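Local coordinates for protein SPT6 (Antonospora locustae, PDB 2XP1) that acts in transcription elongation, and probably as a histone chaperone, its tandem SH2 domains enabling interaction with RNA polymerase II, at residues A[51-54]-A[58-61]; A[137-142]-A[168-173]. One frame throughout, in Å; residues are numbered along the deposited sequence.

Contact 1: A[51-54]-A[58-61]; sequences IKFA and FVHM
Phe58 and Lys52 come together through their first torsions: Phe58 CG is anti to the carbonyl carbon, beside the backbone N (chi1 -59°), while CG of Lys52 runs anti to the backbone N (chi1 159°), and the two side chains lie alongside each other, pointing the same way. They stand on one face of an antiparallel beta hairpin, formed by strands 46-52 and 57-65 in the sheet of the N-terminal SH2 unit. CB of Lys52 packs 3.7 Å from CE2 of Phe58, meeting the ring obliquely, and CZ of Phe58 has the carbonyl O of Ala54 over one ring face. The lysine chain then bends away, and its NZ is held by the carbonyl oxygens of Leu29 and Asp34. Since Phe58 also packs on Glu26, Leu29 and Arg30 of helix 22-31, an alanine here would probably open a gap between hairpin and helix and leave the Lys52 methylenes without their neighbour.

Ile51 and Val59 form a hydrogen-bonded pair: Ile51 N to Val59 O and Val59 N to Ile51 O are both 2.8 Å. Their side chains share the other face, toward helix 80-100. There CD1 of Ile51 meets CE of Met61 at 3.6 Å, with Ile91, Leu92 and Tyr87 of the helix close by. Phe53 and Ala54 form a classic beta bulge past the paired residues. The Phe53 ring turns back over the hairpin, and Val59 CG2 sits over its face in a CH-pi contact, 3.8 Å from the ring centroid and 16° off the normal.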
loop_
_atom_site.group_PDB
_atom_site.type_symbol
_atom_site.label_atom_id
_atom_site.label_comp_id
_atom_site.label_asym_id
_atom_site.label_seq_id
_atom_site.Cartn_x
_atom_site.Cartn_y
_atom_site.Cartn_z
ATOM N N ILE A 51 0.633 17.535 -8.933
ATOM C CA ILE A 51 1.825 16.973 -9.565
ATOM C C ILE A 51 1.643 16.968 -11.093
ATOM O O ILE A 51 0.641 16.449 -11.601
ATOM C CB ILE A 51 2.067 15.533 -9.112
ATOM C CG1 ILE A 51 2.075 15.422 -7.565
ATOM C CG2 ILE A 51 3.360 15.039 -9.639
ATOM C CD1 ILE A 51 2.122 13.970 -7.038
ATOM N N LYS A 52 2.589 17.554 -11.818
ATOM C CA LYS A 52 2.574 17.566 -13.279
ATOM C C LYS A 52 3.114 16.220 -13.778
ATOM O O LYS A 52 4.281 15.897 -13.568
ATOM C CB LYS A 52 3.463 18.721 -13.777
ATOM C CG LYS A 52 3.964 18.601 -15.212
ATOM C CD LYS A 52 4.679 19.877 -15.715
ATOM C CE LYS A 52 6.090 20.040 -15.133
ATOM N NZ LYS A 52 6.649 21.442 -15.390
ATOM N N PHE A 53 2.270 15.407 -14.396
ATOM C CA PHE A 53 2.749 14.111 -14.918
ATOM C C PHE A 53 3.394 14.309 -16.273
ATOM O O PHE A 53 4.405 13.667 -16.571
ATOM C CB PHE A 53 1.625 13.083 -14.971
ATOM C CG PHE A 53 1.507 12.276 -13.714
ATOM C CD1 PHE A 53 1.680 12.877 -12.470
ATOM C CD2 PHE A 53 1.175 10.944 -13.759
ATOM C CE1 PHE A 53 1.563 12.141 -11.304
ATOM C CE2 PHE A 53 1.083 10.193 -12.587
ATOM C CZ PHE A 53 1.268 10.790 -11.380
ATOM N N ALA A 54 2.824 15.235 -17.047
ATOM C CA ALA A 54 3.252 15.596 -18.382
ATOM C C ALA A 54 2.567 16.925 -18.661
ATOM O O ALA A 54 1.632 17.310 -17.942
ATOM C CB ALA A 54 2.799 14.554 -19.405
ATOM N N PHE A 58 -2.192 16.514 -15.189
ATOM C CA PHE A 58 -1.974 16.959 -13.821
ATOM C C PHE A 58 -2.744 16.114 -12.803
ATOM O O PHE A 58 -3.905 15.782 -13.022
ATOM C CB PHE A 58 -2.294 18.452 -13.698
ATOM C CG PHE A 58 -1.459 19.301 -14.601
ATOM C CD1 PHE A 58 -1.881 19.577 -15.889
ATOM C CD2 PHE A 58 -0.229 19.800 -14.180
ATOM C CE1 PHE A 58 -1.097 20.333 -16.752
ATOM C CE2 PHE A 58 0.567 20.549 -15.044
ATOM C CZ PHE A 58 0.129 20.824 -16.323
ATOM N N VAL A 59 -2.095 15.749 -11.703
ATOM C CA VAL A 59 -2.788 15.011 -10.683
ATOM C C VAL A 59 -2.974 15.936 -9.487
ATOM O O VAL A 59 -2.000 16.549 -9.006
ATOM C CB VAL A 59 -1.978 13.783 -10.284
ATOM C CG1 VAL A 59 -2.499 13.199 -9.023
ATOM C CG2 VAL A 59 -2.065 12.738 -11.394
ATOM N N HIS A 60 -4.225 16.051 -9.037
ATOM C CA HIS A 60 -4.624 16.854 -7.889
ATOM C C HIS A 60 -5.019 15.942 -6.735
ATOM O O HIS A 60 -6.028 15.230 -6.849
ATOM C CB HIS A 60 -5.836 17.673 -8.315
ATOM C CG HIS A 60 -5.509 18.695 -9.357
ATOM N ND1 HIS A 60 -5.452 20.040 -9.083
ATOM C CD2 HIS A 60 -5.135 18.559 -10.650
ATOM C CE1 HIS A 60 -5.111 20.698 -10.178
ATOM N NE2 HIS A 60 -4.915 19.821 -11.146
ATOM N N MET A 61 -4.265 15.959 -5.630
ATOM C CA MET A 61 -4.609 15.146 -4.467
ATOM C C MET A 61 -4.957 15.953 -3.228
ATOM O O MET A 61 -4.121 16.666 -2.729
ATOM C CB MET A 61 -3.443 14.240 -4.108
ATOM C CG MET A 61 -3.192 13.205 -5.145
ATOM S SD MET A 61 -1.757 12.285 -4.649
ATOM C CE MET A 61 -0.925 12.276 -6.203
#

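Contact 2: A[137-142]-A[168-173]; sequences LTFAYN and DSFVAY. With SO4 (sulfate ion), chain C.
Phe139 and Phe170 make a T-shaped (edge-to-face) pair that packs helix 167-175 on the central antiparallel sheet of the C-terminal SH2 unit, the usual pairing of sheet and flanking helix in this fold. On Phe170, CB leaves the helix toward strand 136-142, and with CG anti to the backbone N (chi1 166°) the ring is carried out from the helix to the strand. CG starts the ring, whose far end makes the contact. CE2 stands over the Phe139 face, offset toward its rim, 3.9 Å from CG and 4.0 Å from CD1. CZ, the tip, reaches CD2 of Phe139 at 3.9 Å. The ring centroids are 5.2 Å apart and the planes stand at 81°, nearly perpendicular.

The same Phe170 ring is also engaged edge-to-face by Tyr159 and Phe164 and touches Ile151 of strand 146-153, so the helix is fitted into an aromatic cluster. Phe139 continues that cluster within the sheet, its ring meeting that of Phe127 on strand 124-129.

The neighbouring Thr138 points away from the helix and binds a sulfate ion, probably from the crystallisation liquor, that is also hydrogen-bonded to Tyr150 OH, Ser130 OG, Arg131 N and Lys132 N. With OG1 anti to the carbonyl carbon (chi1 -58°), the hydroxyl faces the ion, and Thr138 OG1 donates to sulfate O3 at 3.0 Å.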
loop_
_atom_site.group_PDB
_atom_site.type_symbol
_atom_site.label_atom_id
_atom_site.label_comp_id
_atom_site.label_asym_id
_atom_site.label_seq_id
_atom_site.Cartn_x
_atom_site.Cartn_y
_atom_site.Cartn_z
ATOM N N LEU A 137 -1.031 5.343 -15.869
ATOM C CA LEU A 137 -0.256 5.033 -17.081
ATOM C C LEU A 137 -1.017 4.012 -17.925
ATOM O O LEU A 137 -1.372 2.946 -17.432
ATOM C CB LEU A 137 1.089 4.425 -16.689
ATOM C CG LEU A 137 2.012 3.928 -17.798
ATOM C CD1 LEU A 137 2.597 5.050 -18.569
ATOM C CD2 LEU A 137 3.076 3.121 -17.092
ATOM N N THR A 138 -1.225 4.319 -19.200
ATOM C CA THR A 138 -1.844 3.384 -20.130
ATOM C C THR A 138 -0.812 2.437 -20.714
ATOM O O THR A 138 0.203 2.863 -21.255
ATOM C CB THR A 138 -2.625 4.142 -21.220
ATOM O OG1 THR A 138 -3.606 4.958 -20.582
ATOM C CG2 THR A 138 -3.339 3.227 -22.168
ATOM N N PHE A 139 -1.057 1.139 -20.533
ATOM C CA PHE A 139 -0.323 0.072 -21.199
ATOM C C PHE A 139 -1.169 -0.365 -22.397
ATOM O O PHE A 139 -2.243 -0.938 -22.207
ATOM C CB PHE A 139 -0.136 -1.130 -20.255
ATOM C CG PHE A 139 0.382 -2.357 -20.938
ATOM C CD1 PHE A 139 1.578 -2.313 -21.675
ATOM C CD2 PHE A 139 -0.319 -3.561 -20.868
ATOM C CE1 PHE A 139 2.067 -3.453 -22.325
ATOM C CE2 PHE A 139 0.162 -4.721 -21.511
ATOM C CZ PHE A 139 1.352 -4.660 -22.241
ATOM N N ALA A 140 -0.669 -0.083 -23.605
ATOM C CA ALA A 140 -1.348 -0.385 -24.863
ATOM C C ALA A 140 -0.628 -1.504 -25.579
ATOM O O ALA A 140 0.593 -1.493 -25.687
ATOM C CB ALA A 140 -1.384 0.840 -25.777
ATOM N N TYR A 141 -1.377 -2.474 -26.077
ATOM C CA TYR A 141 -0.736 -3.546 -26.791
ATOM C C TYR A 141 -1.505 -4.064 -27.981
ATOM O O TYR A 141 -2.727 -4.036 -27.989
ATOM C CB TYR A 141 -0.317 -4.664 -25.853
ATOM C CG TYR A 141 -1.424 -5.408 -25.180
ATOM C CD1 TYR A 141 -1.798 -6.671 -25.643
ATOM C CD2 TYR A 141 -2.060 -4.898 -24.042
ATOM C CE1 TYR A 141 -2.811 -7.402 -25.029
ATOM C CE2 TYR A 141 -3.074 -5.633 -23.398
ATOM C CZ TYR A 141 -3.436 -6.893 -23.909
ATOM O OH TYR A 141 -4.424 -7.658 -23.318
ATOM N N ASN A 142 -0.768 -4.545 -28.977
ATOM C CA ASN A 142 -1.349 -5.064 -30.198
ATOM C C ASN A 142 -0.915 -6.516 -30.465
ATOM O O ASN A 142 0.279 -6.802 -30.704
ATOM C CB ASN A 142 -1.015 -4.130 -31.368
ATOM C CG ASN A 142 -1.950 -4.307 -32.556
ATOM O OD1 ASN A 142 -2.915 -5.070 -32.502
ATOM N ND2 ASN A 142 -1.661 -3.599 -33.642
ATOM N N ASP A 168 9.796 -2.511 -16.495
ATOM C CA ASP A 168 10.525 -3.722 -16.798
ATOM C C ASP A 168 9.971 -4.964 -16.114
ATOM O O ASP A 168 9.730 -5.999 -16.787
ATOM C CB ASP A 168 12.015 -3.551 -16.468
ATOM C CG ASP A 168 12.845 -3.307 -17.701
ATOM O OD1 ASP A 168 12.244 -3.329 -18.804
ATOM O OD2 ASP A 168 14.080 -3.098 -17.571
ATOM N N SER A 169 9.785 -4.858 -14.787
ATOM C CA SER A 169 9.288 -5.986 -13.995
ATOM C C SER A 169 7.823 -6.206 -14.313
ATOM O O SER A 169 7.385 -7.383 -14.422
ATOM C CB SER A 169 9.562 -5.869 -12.476
ATOM O OG SER A 169 9.558 -4.543 -11.982
ATOM N N PHE A 170 7.097 -5.090 -14.511
ATOM C CA PHE A 170 5.714 -5.167 -14.992
ATOM C C PHE A 170 5.628 -5.956 -16.302
ATOM O O PHE A 170 4.839 -6.912 -16.413
ATOM C CB PHE A 170 5.029 -3.795 -15.166
ATOM C CG PHE A 170 3.755 -3.881 -15.955
ATOM C CD1 PHE A 170 2.588 -4.372 -15.365
ATOM C CD2 PHE A 170 3.734 -3.539 -17.296
ATOM C CE1 PHE A 170 1.423 -4.503 -16.085
ATOM C CE2 PHE A 170 2.566 -3.664 -18.037
ATOM C CZ PHE A 170 1.398 -4.142 -17.418
ATOM N N VAL A 171 6.430 -5.546 -17.284
ATOM C CA VAL A 171 6.515 -6.269 -18.561
ATOM C C VAL A 171 6.722 -7.773 -18.319
ATOM O O VAL A 171 5.964 -8.618 -18.840
ATOM C CB VAL A 171 7.646 -5.706 -19.448
ATOM C CG1 VAL A 171 7.921 -6.633 -20.650
ATOM C CG2 VAL A 171 7.293 -4.305 -19.906
ATOM N N ALA A 172 7.730 -8.085 -17.500
ATOM C CA ALA A 172 8.088 -9.464 -17.182
ATOM C C ALA A 172 6.876 -10.264 -16.705
ATOM O O ALA A 172 6.640 -11.381 -17.161
ATOM C CB ALA A 172 9.205 -9.497 -16.134
ATOM N N TYR A 173 6.110 -9.667 -15.798
ATOM C CA TYR A 173 4.928 -10.298 -15.235
ATOM C C TYR A 173 3.800 -10.451 -16.271
ATOM O O TYR A 173 3.194 -11.522 -16.402
ATOM C CB TYR A 173 4.462 -9.482 -14.032
ATOM C CG TYR A 173 3.008 -9.651 -13.719
ATOM C CD1 TYR A 173 2.563 -10.663 -12.867
ATOM C CD2 TYR A 173 2.081 -8.797 -14.273
ATOM C CE1 TYR A 173 1.215 -10.817 -12.583
ATOM C CE2 TYR A 173 0.743 -8.927 -14.005
ATOM C CZ TYR A 173 0.304 -9.937 -13.162
ATOM O OH TYR A 173 -1.050 -10.027 -12.916
HETATM S S SO4 C . -6.568 7.324 -22.082
HETATM O O1 SO4 C . -7.514 7.028 -23.164
HETATM O O2 SO4 C . -6.364 8.778 -22.016
HETATM O O3 SO4 C . -5.283 6.683 -22.334
HETATM O O4 SO4 C . -7.102 6.813 -20.828
#

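How the contacts relate
Contact 1 closes before contact 2 opens along the chain, and the two lie in different sheets, matching the tandem arrangement of SH2 units. Their centres are 21 Å apart and their nearest atoms about 6 Å, without touching. Contact 1 joins neighbouring strands of the mixed sheet, near the centre of the chain; contact 2 joins a strand of the antiparallel sheet to the C-terminal helix, about 17 Å from that centre. The long helix 80-100 lies between them in sequence and packs on contact 1. Phe53 of contact 1 also meets Phe129 on strand 124-129, which pairs with strand 136-142 of contact 2, consistent with the two units packing together as one body.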